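Local coordinates for hypothetical protein Atu1826 (Agrobacterium tumefaciens, PDB 2I3D), which is of unknown function but is a putative alpha/beta hydrolase related to the S15 family of X-Pro dipeptidyl-peptidases, at residues B[167-181]-B[200-214]. Numbering follows the deposited sequence.
Sequences CPSSGLIINGDADKV and ILITHRTLPGANHFF
Strands 171-176 and 202-207 run parallel, 17° apart, Ile173 beside His204 and Asn175 beside Thr206, and form the last two strands of an alpha/beta-hydrolase sheet. Helix 184-195 connects them in a beta-alpha-beta unit. The ladder is regular: Thr203 N donates to Gly171 O at 2.9 Å, and Ile173 N returns a bond to Thr203 O. Beta-branched Ile173, Ile174, Ile202 and Thr203 suit the extended backbone, and their apolar branches help fill the layers between sheet and helices. On the face under helix 184-195, CD1 of Ile173 lies 4.0 Å from CG2 of Ile202; on the other, Leu172 turns its CD1 against the methyl of Thr203 beneath helix 218-233.

Asn175 has its CG between backbone N and carbonyl carbon (chi1 65°), which swings the amide across to His204. Asn175 ND2 reaches His204 NE2 at 2.7 Å in a weak, bent bond, with amide and imidazole planes nearly parallel. A water joins Asn175 OD1 to Thr206 OG1, so both ends of the amide are engaged.

Past the strands, the type I turn Gly176-Asp179 is hydrogen-bonded to the type II turn Leu207-Ala210. The carboxylate of Asp177 receives the N-H of Gly209 from above its plane, OD1 to N 2.7 Å, while Ala210 O takes the N-H of Ala178. Gly209 adopts a positive phi that suits glycine in this type II turn.

The loops bring together Asp179 and His212; with Ser130, on what looks like the nucleophile elbow, they probably make the catalytic triad, and His212 NE2 bonds Ser130 OG. Val181 CG1 sits over the His212 imidazole centre, 3.8 Å away in a CH-pi contact, a branched side chain broad enough to back the ring. At the ring's edge, the N-H at His212 ND1 is donated to Asp179 OD2 on its syn side, 2.8 Å away and nearly in the imidazole plane, though the carboxylate is turned 63° from the ring.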
loop_
_atom_site.group_PDB
_atom_site.type_symbol
_atom_site.label_atom_id
_atom_site.label_comp_id
_atom_site.label_asym_id
_atom_site.label_seq_id
_atom_site.Cartn_x
_atom_site.Cartn_y
_atom_site.Cartn_z
ATOM N N CYS B 167 19.350 19.040 12.938
ATOM C CA CYS B 167 18.009 19.065 12.465
ATOM C C CYS B 167 17.441 20.460 12.764
ATOM O O CYS B 167 17.509 20.919 13.898
ATOM C CB CYS B 167 17.210 17.953 13.119
ATOM S SG CYS B 167 15.511 17.845 12.530
ATOM N N PRO B 168 16.911 21.141 11.744
ATOM C CA PRO B 168 16.500 22.545 11.896
ATOM C C PRO B 168 15.071 22.819 12.463
ATOM O O PRO B 168 14.700 23.975 12.789
ATOM C CB PRO B 168 16.663 23.064 10.460
ATOM C CG PRO B 168 16.223 21.910 9.642
ATOM C CD PRO B 168 16.838 20.712 10.331
ATOM N N SER B 169 14.271 21.764 12.550
ATOM C CA SER B 169 12.860 21.920 12.889
ATOM C C SER B 169 12.416 20.808 13.816
ATOM O O SER B 169 13.021 19.710 13.858
ATOM C CB SER B 169 11.984 21.887 11.621
ATOM O OG SER B 169 12.322 22.969 10.759
ATOM N N SER B 170 11.349 21.105 14.551
ATOM C CA SER B 170 10.655 20.113 15.346
ATOM C C SER B 170 9.821 19.224 14.403
ATOM O O SER B 170 9.321 19.676 13.380
ATOM C CB SER B 170 9.717 20.839 16.311
ATOM O OG SER B 170 10.507 21.586 17.260
ATOM N N GLY B 171 9.628 17.972 14.801
ATOM C CA GLY B 171 8.771 17.095 14.000
ATOM C C GLY B 171 8.514 15.778 14.714
ATOM O O GLY B 171 8.944 15.557 15.864
ATOM N N LEU B 172 7.836 14.897 13.994
ATOM C CA LEU B 172 7.377 13.597 14.504
ATOM C C LEU B 172 8.153 12.473 13.816
ATOM O O LEU B 172 8.257 12.459 12.575
ATOM C CB LEU B 172 5.889 13.464 14.150
ATOM C CG LEU B 172 5.272 12.079 14.433
ATOM C CD1 LEU B 172 5.193 11.786 15.918
ATOM C CD2 LEU B 172 3.903 11.999 13.801
ATOM N N ILE B 173 8.652 11.524 14.617
ATOM C CA ILE B 173 9.225 10.290 14.087
ATOM C C ILE B 173 8.351 9.209 14.673
ATOM O O ILE B 173 8.129 9.166 15.897
ATOM C CB ILE B 173 10.707 10.121 14.472
ATOM C CG1 ILE B 173 11.533 11.204 13.780
ATOM C CG2 ILE B 173 11.208 8.737 14.103
ATOM C CD1 ILE B 173 13.022 11.225 14.133
ATOM N N ILE B 174 7.839 8.323 13.801
ATOM C CA ILE B 174 6.952 7.275 14.304
ATOM C C ILE B 174 7.339 5.950 13.657
ATOM O O ILE B 174 7.574 5.885 12.448
ATOM C CB ILE B 174 5.433 7.675 14.140
ATOM C CG1 ILE B 174 4.488 6.595 14.622
ATOM C CG2 ILE B 174 5.168 8.106 12.665
ATOM C CD1 ILE B 174 3.137 7.308 15.004
ATOM N N ASN B 175 7.480 4.915 14.480
ATOM C CA ASN B 175 7.974 3.601 13.993
ATOM C C ASN B 175 7.329 2.528 14.829
ATOM O O ASN B 175 6.817 2.806 15.915
ATOM C CB ASN B 175 9.512 3.465 14.041
ATOM C CG ASN B 175 10.081 3.499 15.494
ATOM O OD1 ASN B 175 10.786 2.572 15.951
ATOM N ND2 ASN B 175 9.797 4.580 16.204
ATOM N N GLY B 176 7.328 1.321 14.310
ATOM C CA GLY B 176 6.754 0.199 15.064
ATOM C C GLY B 176 7.773 -0.688 15.761
ATOM O O GLY B 176 8.885 -0.889 15.273
ATOM N N ASP B 177 7.346 -1.338 16.845
ATOM C CA ASP B 177 8.294 -2.163 17.609
ATOM C C ASP B 177 8.398 -3.580 17.030
ATOM O O ASP B 177 9.164 -4.411 17.552
ATOM C CB ASP B 177 7.982 -2.189 19.120
ATOM C CG ASP B 177 6.671 -2.879 19.452
ATOM O OD1 ASP B 177 6.065 -3.551 18.573
ATOM O OD2 ASP B 177 6.248 -2.771 20.638
ATOM N N ALA B 178 7.665 -3.856 15.953
ATOM C CA ALA B 178 7.759 -5.157 15.257
ATOM C C ALA B 178 8.403 -5.007 13.859
ATOM O O ALA B 178 8.339 -5.903 13.005
ATOM C CB ALA B 178 6.369 -5.790 15.146
ATOM N N ASP B 179 9.019 -3.840 13.634
ATOM C CA ASP B 179 9.656 -3.492 12.361
ATOM C C ASP B 179 10.991 -4.259 12.238
ATOM O O ASP B 179 11.919 -4.029 13.035
ATOM C CB ASP B 179 9.860 -1.967 12.302
ATOM C CG ASP B 179 10.332 -1.487 10.968
ATOM O OD1 ASP B 179 10.972 -2.236 10.207
ATOM O OD2 ASP B 179 10.079 -0.303 10.664
ATOM N N LYS B 180 11.074 -5.171 11.264
ATOM C CA LYS B 180 12.332 -5.925 11.064
ATOM C C LYS B 180 13.216 -5.308 9.983
ATOM O O LYS B 180 14.405 -5.699 9.832
ATOM C CB LYS B 180 12.017 -7.404 10.722
ATOM C CG LYS B 180 11.444 -8.125 11.949
ATOM C CD LYS B 180 11.215 -9.599 11.708
ATOM C CE LYS B 180 10.414 -10.209 12.875
ATOM N NZ LYS B 180 11.157 -10.187 14.190
ATOM N N VAL B 181 12.634 -4.380 9.217
ATOM C CA VAL B 181 13.356 -3.592 8.194
ATOM C C VAL B 181 14.279 -2.544 8.852
ATOM O O VAL B 181 15.478 -2.428 8.522
ATOM C CB VAL B 181 12.397 -2.908 7.202
ATOM C CG1 VAL B 181 13.180 -1.967 6.275
ATOM C CG2 VAL B 181 11.614 -3.952 6.341
ATOM N N ILE B 200 14.905 22.387 19.212
ATOM C CA ILE B 200 13.849 21.624 18.553
ATOM C C ILE B 200 13.287 20.606 19.553
ATOM O O ILE B 200 13.965 20.234 20.520
ATOM C CB ILE B 200 14.343 20.856 17.271
ATOM C CG1 ILE B 200 15.384 19.785 17.638
ATOM C CG2 ILE B 200 14.846 21.866 16.170
ATOM C CD1 ILE B 200 15.833 18.966 16.437
ATOM N N LEU B 201 12.069 20.125 19.279
ATOM C CA LEU B 201 11.515 18.971 20.008
ATOM C C LEU B 201 11.227 17.890 18.976
ATOM O O LEU B 201 10.441 18.111 18.011
ATOM C CB LEU B 201 10.180 19.341 20.680
ATOM C CG LEU B 201 9.504 18.179 21.440
ATOM C CD1 LEU B 201 10.402 17.690 22.579
ATOM C CD2 LEU B 201 8.146 18.574 21.995
ATOM N N ILE B 202 11.846 16.738 19.211
ATOM C CA ILE B 202 11.560 15.506 18.461
ATOM C C ILE B 202 10.479 14.735 19.222
ATOM O O ILE B 202 10.695 14.325 20.388
ATOM C CB ILE B 202 12.825 14.618 18.247
ATOM C CG1 ILE B 202 13.902 15.382 17.474
ATOM C CG2 ILE B 202 12.464 13.333 17.510
ATOM C CD1 ILE B 202 13.524 15.810 16.050
ATOM N N THR B 203 9.314 14.583 18.606
ATOM C CA THR B 203 8.235 13.774 19.207
ATOM C C THR B 203 8.404 12.392 18.584
ATOM O O THR B 203 8.301 12.248 17.356
ATOM C CB THR B 203 6.846 14.377 18.894
ATOM O OG1 THR B 203 6.739 15.629 19.603
ATOM C CG2 THR B 203 5.719 13.437 19.351
ATOM N N HIS B 204 8.707 11.401 19.413
ATOM C CA HIS B 204 9.006 10.070 18.909
ATOM C C HIS B 204 8.006 9.079 19.494
ATOM O O HIS B 204 8.020 8.823 20.715
ATOM C CB HIS B 204 10.413 9.647 19.296
ATOM C CG HIS B 204 10.730 8.239 18.918
ATOM N ND1 HIS B 204 11.645 7.454 19.600
ATOM C CD2 HIS B 204 10.254 7.473 17.903
ATOM C CE1 HIS B 204 11.719 6.264 19.013
ATOM N NE2 HIS B 204 10.899 6.256 17.978
ATOM N N ARG B 205 7.139 8.527 18.640
ATOM C CA ARG B 205 6.203 7.526 19.106
ATOM C C ARG B 205 6.586 6.167 18.533
ATOM O O ARG B 205 6.832 6.049 17.346
ATOM C CB ARG B 205 4.785 7.913 18.632
ATOM C CG ARG B 205 3.695 6.932 19.006
ATOM C CD ARG B 205 3.405 6.916 20.563
ATOM N NE ARG B 205 2.580 5.750 20.859
ATOM C CZ ARG B 205 2.717 4.970 21.923
ATOM N NH1 ARG B 205 3.629 5.250 22.873
ATOM N NH2 ARG B 205 1.899 3.929 22.069
ATOM N N THR B 206 6.609 5.140 19.372
ATOM C CA THR B 206 6.828 3.773 18.944
ATOM C C THR B 206 5.492 3.038 19.097
ATOM O O THR B 206 4.910 3.011 20.218
ATOM C CB THR B 206 7.933 3.093 19.753
ATOM O OG1 THR B 206 9.158 3.848 19.625
ATOM C CG2 THR B 206 8.163 1.622 19.261
ATOM N N LEU B 207 4.977 2.492 17.989
ATOM C CA LEU B 207 3.665 1.821 18.035
ATOM C C LEU B 207 3.821 0.347 18.294
ATOM O O LEU B 207 4.433 -0.359 17.493
ATOM C CB LEU B 207 2.919 1.939 16.696
ATOM C CG LEU B 207 2.338 3.279 16.301
ATOM C CD1 LEU B 207 1.337 3.086 15.166
ATOM C CD2 LEU B 207 1.644 3.861 17.484
ATOM N N PRO B 208 3.224 -0.151 19.391
ATOM C CA PRO B 208 3.259 -1.601 19.659
ATOM C C PRO B 208 2.640 -2.430 18.550
ATOM O O PRO B 208 1.533 -2.136 18.079
ATOM C CB PRO B 208 2.430 -1.746 20.966
ATOM C CG PRO B 208 2.604 -0.365 21.625
ATOM C CD PRO B 208 2.504 0.593 20.444
ATOM N N GLY B 209 3.356 -3.454 18.141
ATOM C CA GLY B 209 2.789 -4.397 17.212
ATOM C C GLY B 209 2.908 -4.001 15.757
ATOM O O GLY B 209 2.515 -4.806 14.896
ATOM N N ALA B 210 3.417 -2.791 15.468
ATOM C CA ALA B 210 3.499 -2.346 14.057
ATOM C C ALA B 210 4.806 -2.828 13.399
ATOM O O ALA B 210 5.878 -2.712 13.986
ATOM C CB ALA B 210 3.398 -0.837 13.966
ATOM N N ASN B 211 4.709 -3.376 12.183
ATOM C CA ASN B 211 5.893 -3.695 11.412
ATOM C C ASN B 211 6.259 -2.511 10.522
ATOM O O ASN B 211 5.727 -1.418 10.739
ATOM C CB ASN B 211 5.759 -5.036 10.650
ATOM C CG ASN B 211 4.626 -5.050 9.624
ATOM O OD1 ASN B 211 4.272 -6.161 9.028
ATOM N ND2 ASN B 211 4.069 -3.897 9.354
ATOM N N HIS B 212 7.173 -2.709 9.545
ATOM C CA HIS B 212 7.577 -1.589 8.681
ATOM C C HIS B 212 6.413 -1.050 7.861
ATOM O O HIS B 212 6.433 0.081 7.405
ATOM C CB HIS B 212 8.717 -1.998 7.742
ATOM C CG HIS B 212 9.441 -0.835 7.134
ATOM N ND1 HIS B 212 10.217 0.029 7.892
ATOM C CD2 HIS B 212 9.533 -0.403 5.859
ATOM C CE1 HIS B 212 10.722 0.967 7.106
ATOM N NE2 HIS B 212 10.345 0.711 5.861
ATOM N N PHE B 213 5.410 -1.898 7.657
ATOM C CA PHE B 213 4.233 -1.590 6.820
ATOM C C PHE B 213 3.004 -1.230 7.655
ATOM O O PHE B 213 1.955 -0.904 7.097
ATOM C CB PHE B 213 3.988 -2.785 5.933
ATOM C CG PHE B 213 5.258 -3.278 5.312
ATOM C CD1 PHE B 213 5.877 -2.518 4.338
ATOM C CD2 PHE B 213 5.905 -4.377 5.836
ATOM C CE1 PHE B 213 7.112 -2.913 3.788
ATOM C CE2 PHE B 213 7.142 -4.795 5.318
ATOM C CZ PHE B 213 7.749 -4.057 4.284
ATOM N N PHE B 214 3.196 -1.115 8.981
ATOM C CA PHE B 214 2.083 -0.838 9.907
ATOM C C PHE B 214 0.894 -1.749 9.584
ATOM O O PHE B 214 -0.267 -1.326 9.698
ATOM C CB PHE B 214 1.715 0.641 9.876
ATOM C CG PHE B 214 2.827 1.502 10.351
ATOM C CD1 PHE B 214 2.916 1.849 11.707
ATOM C CD2 PHE B 214 3.846 1.880 9.468
ATOM C CE1 PHE B 214 4.022 2.648 12.192
ATOM C CE2 PHE B 214 4.919 2.640 9.916
ATOM C CZ PHE B 214 5.028 3.012 11.275
HETATM O O HOH W 1 11.835 3.012 18.582
HETATM O O HOH W 2 7.764 0.923 11.603
#